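Local coordinates for protein similar to metal-dependent hydrolase (Staphylococcus aureus subsp. aureus Mu50, PDB 3ESH) that is probably a metal-dependent hydrolase, with the fold of the metallo-beta-lactamase superfamily, although its substrate is not established, at residues 106-111 with 204-209; 73-78 with 153-158; 238-241 with 246-249. All blocks are in the same frame, centred on the assembly; numbering follows the deposited sequence.

Overall arrangement
The centre of contact 1 (106-111 with 204-209) lies about 5 Å from the centre of the chain, where two loops probably form part of a metal site, as in other metallo-beta-lactamase superfamily proteins. Contact 2 (73-78 with 153-158) is a surface contact and contact 3 (238-241 with 246-249) a buried one; their centres are about 18 Å and 15 Å from that of contact 1. Each touches it: the Trp153 ring of contact 2 stacks on Phe111, and Phe247 of contact 3 meets Met204 and Phe208. Contacts 2 and 3 lie on opposite sides of the chain's centre, about 32 Å apart between centres and about 19 Å between nearest atoms.

Contact 1. Residues 106-111 with 204-209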
# COMPACT_ATOMS: atom_id res chain seq x y z
N MSE A 106 -18.58 3.05 20.08
CA MSE A 106 -18.59 1.67 19.59
C MSE A 106 -17.18 1.15 19.27
O MSE A 106 -16.40 1.82 18.61
CB MSE A 106 -19.45 1.56 18.33
CG MSE A 106 -20.85 2.11 18.44
SE MSE A 106 -21.95 1.09 19.69
CE MSE A 106 -21.95 -0.53 18.70
N THR A 107 -16.85 -0.04 19.76
CA THR A 107 -15.56 -0.64 19.48
C THR A 107 -15.62 -1.14 18.04
O THR A 107 -14.64 -1.08 17.31
CB THR A 107 -15.28 -1.83 20.41
OG1 THR A 107 -16.15 -2.91 20.07
CG2 THR A 107 -15.51 -1.43 21.84
N HIS A 108 -16.79 -1.64 17.66
CA HIS A 108 -17.07 -2.12 16.31
C HIS A 108 -18.57 -2.37 16.15
O HIS A 108 -19.28 -2.41 17.14
CB HIS A 108 -16.23 -3.36 15.98
CG HIS A 108 -16.50 -4.54 16.85
ND1 HIS A 108 -16.42 -4.48 18.23
CD2 HIS A 108 -16.76 -5.83 16.54
CE1 HIS A 108 -16.62 -5.68 18.73
NE2 HIS A 108 -16.83 -6.53 17.73
N MSE A 109 -19.04 -2.52 14.92
CA MSE A 109 -20.47 -2.67 14.63
C MSE A 109 -21.07 -4.07 14.43
O MSE A 109 -22.15 -4.21 13.85
CB MSE A 109 -20.84 -1.80 13.43
CG MSE A 109 -20.66 -0.31 13.67
SE MSE A 109 -21.90 0.45 15.01
CE MSE A 109 -23.52 -0.03 14.06
N HIS A 110 -20.38 -5.10 14.91
CA HIS A 110 -20.90 -6.46 14.80
C HIS A 110 -22.23 -6.52 15.58
O HIS A 110 -22.46 -5.70 16.48
CB HIS A 110 -19.86 -7.45 15.35
CG HIS A 110 -18.70 -7.65 14.44
ND1 HIS A 110 -17.58 -8.36 14.81
CD2 HIS A 110 -18.49 -7.26 13.16
CE1 HIS A 110 -16.73 -8.39 13.79
NE2 HIS A 110 -17.26 -7.73 12.78
N PHE A 111 -23.11 -7.46 15.24
CA PHE A 111 -24.41 -7.54 15.88
C PHE A 111 -24.37 -7.71 17.40
O PHE A 111 -25.18 -7.12 18.12
CB PHE A 111 -25.27 -8.65 15.26
CG PHE A 111 -25.00 -10.01 15.85
CD1 PHE A 111 -24.00 -10.82 15.34
CD2 PHE A 111 -25.76 -10.47 16.92
CE1 PHE A 111 -23.75 -12.08 15.89
CE2 PHE A 111 -25.53 -11.72 17.49
CZ PHE A 111 -24.52 -12.54 16.97
N MSE A 204 -10.20 -3.39 25.52
CA MSE A 204 -9.66 -3.71 24.21
C MSE A 204 -10.65 -4.41 23.27
O MSE A 204 -10.25 -5.03 22.29
CB MSE A 204 -8.38 -4.53 24.38
CG MSE A 204 -7.22 -3.63 24.69
SE MSE A 204 -5.67 -4.55 25.24
CE MSE A 204 -5.28 -5.42 23.59
N GLY A 205 -11.95 -4.26 23.56
CA GLY A 205 -12.95 -4.88 22.70
C GLY A 205 -12.66 -6.33 22.33
O GLY A 205 -12.11 -7.08 23.12
N ASP A 206 -13.02 -6.71 21.10
CA ASP A 206 -12.83 -8.09 20.67
C ASP A 206 -11.40 -8.47 20.28
O ASP A 206 -11.17 -9.48 19.64
CB ASP A 206 -13.79 -8.42 19.53
CG ASP A 206 -15.21 -8.62 20.02
OD1 ASP A 206 -15.41 -8.69 21.25
OD2 ASP A 206 -16.14 -8.73 19.18
N ILE A 207 -10.44 -7.64 20.68
CA ILE A 207 -9.05 -7.91 20.41
C ILE A 207 -8.49 -8.53 21.71
O ILE A 207 -7.35 -8.99 21.77
CB ILE A 207 -8.30 -6.59 19.98
CG1 ILE A 207 -7.55 -6.85 18.69
CG2 ILE A 207 -7.33 -6.13 21.03
CD1 ILE A 207 -8.40 -7.43 17.60
N PHE A 208 -9.33 -8.55 22.74
CA PHE A 208 -9.04 -9.14 24.05
C PHE A 208 -10.42 -9.39 24.65
O PHE A 208 -10.80 -8.79 25.65
CB PHE A 208 -8.25 -8.15 24.92
CG PHE A 208 -7.64 -8.78 26.16
CD1 PHE A 208 -6.87 -8.01 27.03
CD2 PHE A 208 -7.82 -10.13 26.45
CE1 PHE A 208 -6.29 -8.57 28.18
CE2 PHE A 208 -7.25 -10.70 27.59
CZ PHE A 208 -6.48 -9.92 28.46
N PRO A 209 -11.20 -10.29 24.02
CA PRO A 209 -12.57 -10.67 24.40
C PRO A 209 -12.78 -11.06 25.85
O PRO A 209 -13.63 -10.49 26.54
CB PRO A 209 -12.89 -11.83 23.46
CG PRO A 209 -11.96 -11.63 22.32
CD PRO A 209 -10.70 -11.21 22.99
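The imidazole of His108 presents its edge to the carboxylate of Asp206, with OD2 near the ring plane and the two flat groups turned 72° apart. Thr107 CB and His110 ND1 also lie at the edge, in the plane of the ring, while the rings of His113, His185 and His189 meet it from outside the two loops. His108 NE2 donates to Asp206 OD2 at 2.7 Å, but the N-H...O angle of 125° makes this a weak bond. The bond is bent because Asp206 OD2 is displaced along the ring edge toward CE1, 3.1 Å from His108 CE1. The ring gets there because CG lies between the backbone N and the carbonyl carbon (chi1 62°). His108, His110 and His113 follow the spacing of the HxHxDH signature of the metallo-beta-lactamase superfamily, whose histidines and a later aspartate bind metal in relatives. Donor atoms of His110, His185 and Asp206 face one vacant point, consistent with an empty metal site. His110 also occupies the N-cap of helix 111-114, and its ND1 stays 4.6 Å from Asp206 OD2. Beside this polar pair, Thr107 CG2 comes within 4.4 Å of Gly205 CA. Glycine suits the spot, since its phi is positive and the absence of a side chain lets the loops approach closely.

Contact 2. Residues 73-78 with 153-158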
# COMPACT_ATOMS: atom_id res chain seq x y z
N GLU A 73 -36.50 -15.01 16.01
CA GLU A 73 -36.65 -16.21 16.83
C GLU A 73 -35.57 -17.20 16.42
O GLU A 73 -35.00 -17.89 17.26
CB GLU A 73 -38.03 -16.82 16.60
CG GLU A 73 -38.81 -17.13 17.87
CD GLU A 73 -38.83 -15.97 18.86
OE1 GLU A 73 -38.90 -14.80 18.43
OE2 GLU A 73 -38.79 -16.24 20.09
N LYS A 74 -35.28 -17.24 15.13
CA LYS A 74 -34.27 -18.13 14.60
C LYS A 74 -32.88 -17.70 15.05
O LYS A 74 -32.01 -18.53 15.32
CB LYS A 74 -34.34 -18.17 13.08
CG LYS A 74 -33.47 -19.23 12.45
CD LYS A 74 -33.70 -19.30 10.95
CE LYS A 74 -32.87 -20.40 10.31
NZ LYS A 74 -33.16 -20.50 8.86
N GLN A 75 -32.67 -16.39 15.12
CA GLN A 75 -31.37 -15.88 15.55
C GLN A 75 -31.19 -16.05 17.05
O GLN A 75 -30.10 -16.35 17.52
CB GLN A 75 -31.20 -14.42 15.13
CG GLN A 75 -31.18 -14.24 13.62
CD GLN A 75 -30.93 -12.81 13.21
OE1 GLN A 75 -31.58 -11.88 13.68
NE2 GLN A 75 -29.97 -12.62 12.31
N LEU A 76 -32.26 -15.86 17.82
CA LEU A 76 -32.16 -16.02 19.26
C LEU A 76 -31.69 -17.45 19.55
O LEU A 76 -30.80 -17.66 20.38
CB LEU A 76 -33.49 -15.75 19.94
CG LEU A 76 -33.96 -14.29 20.01
CD1 LEU A 76 -35.33 -14.22 20.66
CD2 LEU A 76 -32.99 -13.46 20.81
N ARG A 77 -32.27 -18.43 18.87
CA ARG A 77 -31.88 -19.81 19.08
C ARG A 77 -30.47 -20.12 18.56
O ARG A 77 -29.64 -20.68 19.28
CB ARG A 77 -32.88 -20.77 18.41
CG ARG A 77 -34.21 -20.91 19.14
CD ARG A 77 -34.89 -22.22 18.77
NE ARG A 77 -35.21 -22.30 17.35
CZ ARG A 77 -36.16 -21.58 16.76
NH1 ARG A 77 -36.88 -20.72 17.47
NH2 ARG A 77 -36.38 -21.71 15.46
N ASN A 78 -30.20 -19.75 17.31
CA ASN A 78 -28.89 -19.99 16.72
C ASN A 78 -27.76 -19.31 17.49
O ASN A 78 -26.62 -19.79 17.46
CB ASN A 78 -28.85 -19.50 15.28
CG ASN A 78 -29.89 -20.16 14.39
OD1 ASN A 78 -30.46 -21.20 14.75
ND2 ASN A 78 -30.14 -19.57 13.23
N TRP A 153 -25.66 -6.09 10.04
CA TRP A 153 -27.04 -6.19 9.56
C TRP A 153 -27.70 -4.86 9.28
O TRP A 153 -27.58 -3.93 10.09
CB TRP A 153 -27.91 -6.92 10.59
CG TRP A 153 -27.36 -8.21 11.13
CD1 TRP A 153 -26.48 -9.05 10.52
CD2 TRP A 153 -27.76 -8.86 12.34
NE1 TRP A 153 -26.32 -10.19 11.26
CE2 TRP A 153 -27.09 -10.10 12.39
CE3 TRP A 153 -28.62 -8.51 13.39
CZ2 TRP A 153 -27.27 -11.00 13.45
CZ3 TRP A 153 -28.79 -9.40 14.43
CH2 TRP A 153 -28.11 -10.63 14.45
N ASP A 154 -28.40 -4.78 8.15
CA ASP A 154 -29.14 -3.57 7.75
C ASP A 154 -30.13 -3.31 8.88
O ASP A 154 -30.40 -2.17 9.26
CB ASP A 154 -29.93 -3.81 6.46
CG ASP A 154 -29.05 -3.87 5.23
OD1 ASP A 154 -29.49 -4.43 4.21
OD2 ASP A 154 -27.93 -3.34 5.29
N LYS A 155 -30.66 -4.41 9.40
CA LYS A 155 -31.63 -4.39 10.47
C LYS A 155 -31.17 -3.56 11.67
O LYS A 155 -31.98 -3.20 12.52
CB LYS A 155 -31.93 -5.82 10.89
CG LYS A 155 -32.98 -5.96 11.95
CD LYS A 155 -33.47 -7.41 12.03
CE LYS A 155 -32.38 -8.36 12.50
NZ LYS A 155 -32.96 -9.71 12.72
N ASN A 156 -29.88 -3.25 11.74
CA ASN A 156 -29.29 -2.49 12.84
C ASN A 156 -29.05 -1.01 12.53
O ASN A 156 -28.41 -0.32 13.31
CB ASN A 156 -27.96 -3.12 13.28
CG ASN A 156 -28.15 -4.43 14.05
OD1 ASN A 156 -27.19 -5.16 14.26
ND2 ASN A 156 -29.38 -4.72 14.46
N LYS A 157 -29.56 -0.54 11.39
CA LYS A 157 -29.43 0.86 11.01
C LYS A 157 -30.50 1.66 11.76
O LYS A 157 -31.46 1.08 12.27
CB LYS A 157 -29.64 1.02 9.51
CG LYS A 157 -28.62 0.33 8.63
CD LYS A 157 -28.59 0.99 7.26
CE LYS A 157 -27.49 0.44 6.37
NZ LYS A 157 -27.77 -0.93 5.89
N GLY A 158 -30.33 2.99 11.85
CA GLY A 158 -31.34 3.78 12.54
C GLY A 158 -31.04 5.21 12.93
O GLY A 158 -29.91 5.69 12.80
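Gln75, the third residue of helix 73-78, sends its side chain across to Trp153 and Lys155 and supplies the whole of this helix's share of the contact. Its backbone N is bonded to Ser72 OG. The side chain leaves CA with CG beside the backbone N and is extended beyond it (chi2 -176°), so that it and the indole, coming from opposite directions, together span the 12.2 Å between Gln75 CA and Trp153 CA. At its end the amide lies over one face of the indole, with Gln75 NE2 3.3 Å from Trp153 CZ2, toward the rim. The two planes are only 25° apart, an arrangement of amide-pi stacking. The other face of the indole is taken by the Phe111 ring, so Trp153 is sandwiched between the peripheral helix and Phe111, which lies within the HxHxDH signature of the metallo-beta-lactamase superfamily. Trp153 NE1 is bonded to Ser150 O, which helps fix the rotation of the ring. The second branch of the amide, Gln75 OE1, accepts a bond from Lys155 NZ at 2.7 Å. The donor is tilted 31° from the carbonyl plane. Lysine suits this exposed place: its long chain, bent at chi3, carries the ammonium to Gln75 OE1 and to Lys70 O as well. The next helix residue, Leu76, packs instead on Leu71 and Val81.

Contact 3. Residues 238-241 with 246-249; sequences PYFI and WFLF
Phe247 CG stands anti to its carbonyl carbon (chi1 -76°), and this swings the phenyl ring from strand 246-248 toward helix 226-242. On the helix, the side chain of Phe240 likewise starts beside its backbone N (chi1 -70°), which carries its ring off past the incoming phenyl and leaves its CB to make the contact. Phe247 CZ therefore meets Phe240 CB at 3.5 Å, the methylene being oblique to the Phe247 ring. The next helix residue completes the seat: Ile241 CG1 lies at the edge of the same ring, near its plane, 3.8 Å from Phe247 CE2. The isoleucine and phenylalanine side chains cross at about a right angle. All three residues are buried and apolar, so this is van der Waals packing. A phenylalanine suits the strand position because its long flat side chain reaches across to a helix whose nearest CA, that of Phe240, is 8.1 Å from Trp246 CA. The ring has further company in the loop of contact 1, where Met204 SE and Phe208 CE1 pack against it. Trp246 points away from the helix and forms a cation-pi pair with Lys259. A helix packed on a mixed sheet is consistent with the alpha-beta/beta-alpha sandwich of the superfamily, whose helices cover the outer faces of two sheets. Strand 246-248 runs between parallel strand 199-203 and antiparallel strand 255-259. Phe240 rests on Val202 and Ile241 reaches Tyr260 just beyond strand 255-259, while Phe247, from the sheet itself, packs beside Val202 and Val258.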
# COMPACT_ATOMS: atom_id res chain seq x y z
N PRO A 238 1.34 -5.72 27.28
CA PRO A 238 2.49 -5.54 28.17
C PRO A 238 2.59 -4.09 28.69
O PRO A 238 2.96 -3.85 29.84
CB PRO A 238 3.68 -5.92 27.29
CG PRO A 238 3.09 -6.96 26.37
CD PRO A 238 1.75 -6.35 26.01
N TYR A 239 2.25 -3.14 27.83
CA TYR A 239 2.29 -1.72 28.19
C TYR A 239 1.23 -1.39 29.24
O TYR A 239 1.53 -0.77 30.26
CB TYR A 239 2.07 -0.85 26.96
CG TYR A 239 1.93 0.62 27.27
CD1 TYR A 239 3.04 1.39 27.64
CD2 TYR A 239 0.68 1.24 27.27
CE1 TYR A 239 2.91 2.72 28.00
CE2 TYR A 239 0.53 2.56 27.63
CZ TYR A 239 1.65 3.30 28.00
OH TYR A 239 1.50 4.62 28.37
N PHE A 240 -0.01 -1.78 28.98
CA PHE A 240 -1.09 -1.52 29.90
C PHE A 240 -0.84 -2.18 31.26
O PHE A 240 -1.25 -1.64 32.30
CB PHE A 240 -2.42 -2.02 29.32
CG PHE A 240 -2.91 -1.20 28.17
CD1 PHE A 240 -2.92 0.19 28.23
CD2 PHE A 240 -3.39 -1.82 27.01
CE1 PHE A 240 -3.40 0.96 27.16
CE2 PHE A 240 -3.86 -1.07 25.94
CZ PHE A 240 -3.87 0.32 26.01
N ILE A 241 -0.18 -3.33 31.25
CA ILE A 241 0.13 -4.02 32.50
C ILE A 241 1.23 -3.25 33.23
O ILE A 241 1.13 -3.00 34.43
CB ILE A 241 0.58 -5.47 32.24
CG1 ILE A 241 -0.62 -6.32 31.82
CG2 ILE A 241 1.23 -6.06 33.48
CD1 ILE A 241 -0.29 -7.77 31.50
N TRP A 246 -6.45 -1.26 34.44
CA TRP A 246 -7.52 -2.18 34.77
C TRP A 246 -8.05 -2.60 33.40
O TRP A 246 -8.30 -1.75 32.55
CB TRP A 246 -8.65 -1.47 35.52
CG TRP A 246 -8.48 -1.45 37.00
CD1 TRP A 246 -7.95 -0.45 37.75
CD2 TRP A 246 -8.85 -2.49 37.90
NE1 TRP A 246 -7.96 -0.80 39.08
CE2 TRP A 246 -8.51 -2.05 39.19
CE3 TRP A 246 -9.43 -3.75 37.74
CZ2 TRP A 246 -8.74 -2.83 40.33
CZ3 TRP A 246 -9.66 -4.53 38.87
CH2 TRP A 246 -9.31 -4.06 40.15
N PHE A 247 -8.20 -3.89 33.18
CA PHE A 247 -8.71 -4.36 31.90
C PHE A 247 -10.19 -4.61 32.06
O PHE A 247 -10.60 -5.41 32.90
CB PHE A 247 -8.00 -5.65 31.48
CG PHE A 247 -6.61 -5.43 30.95
CD1 PHE A 247 -6.40 -5.25 29.59
CD2 PHE A 247 -5.51 -5.42 31.80
CE1 PHE A 247 -5.12 -5.07 29.08
CE2 PHE A 247 -4.22 -5.24 31.30
CZ PHE A 247 -4.03 -5.07 29.94
N LEU A 248 -11.00 -3.90 31.28
CA LEU A 248 -12.45 -4.05 31.32
C LEU A 248 -12.91 -5.02 30.22
O LEU A 248 -12.36 -5.02 29.12
CB LEU A 248 -13.13 -2.70 31.14
CG LEU A 248 -12.69 -1.58 32.08
CD1 LEU A 248 -13.52 -0.32 31.83
CD2 LEU A 248 -12.85 -2.04 33.52
N PHE A 249 -13.92 -5.83 30.53
CA PHE A 249 -14.43 -6.80 29.58
C PHE A 249 -15.90 -6.64 29.30
O PHE A 249 -16.67 -6.19 30.15
CB PHE A 249 -14.14 -8.20 30.08
CG PHE A 249 -12.67 -8.52 30.13
CD1 PHE A 249 -11.99 -8.88 28.96
CD2 PHE A 249 -11.95 -8.37 31.32
CE1 PHE A 249 -10.62 -9.10 28.98
CE2 PHE A 249 -10.58 -8.58 31.35
CZ PHE A 249 -9.91 -8.95 30.17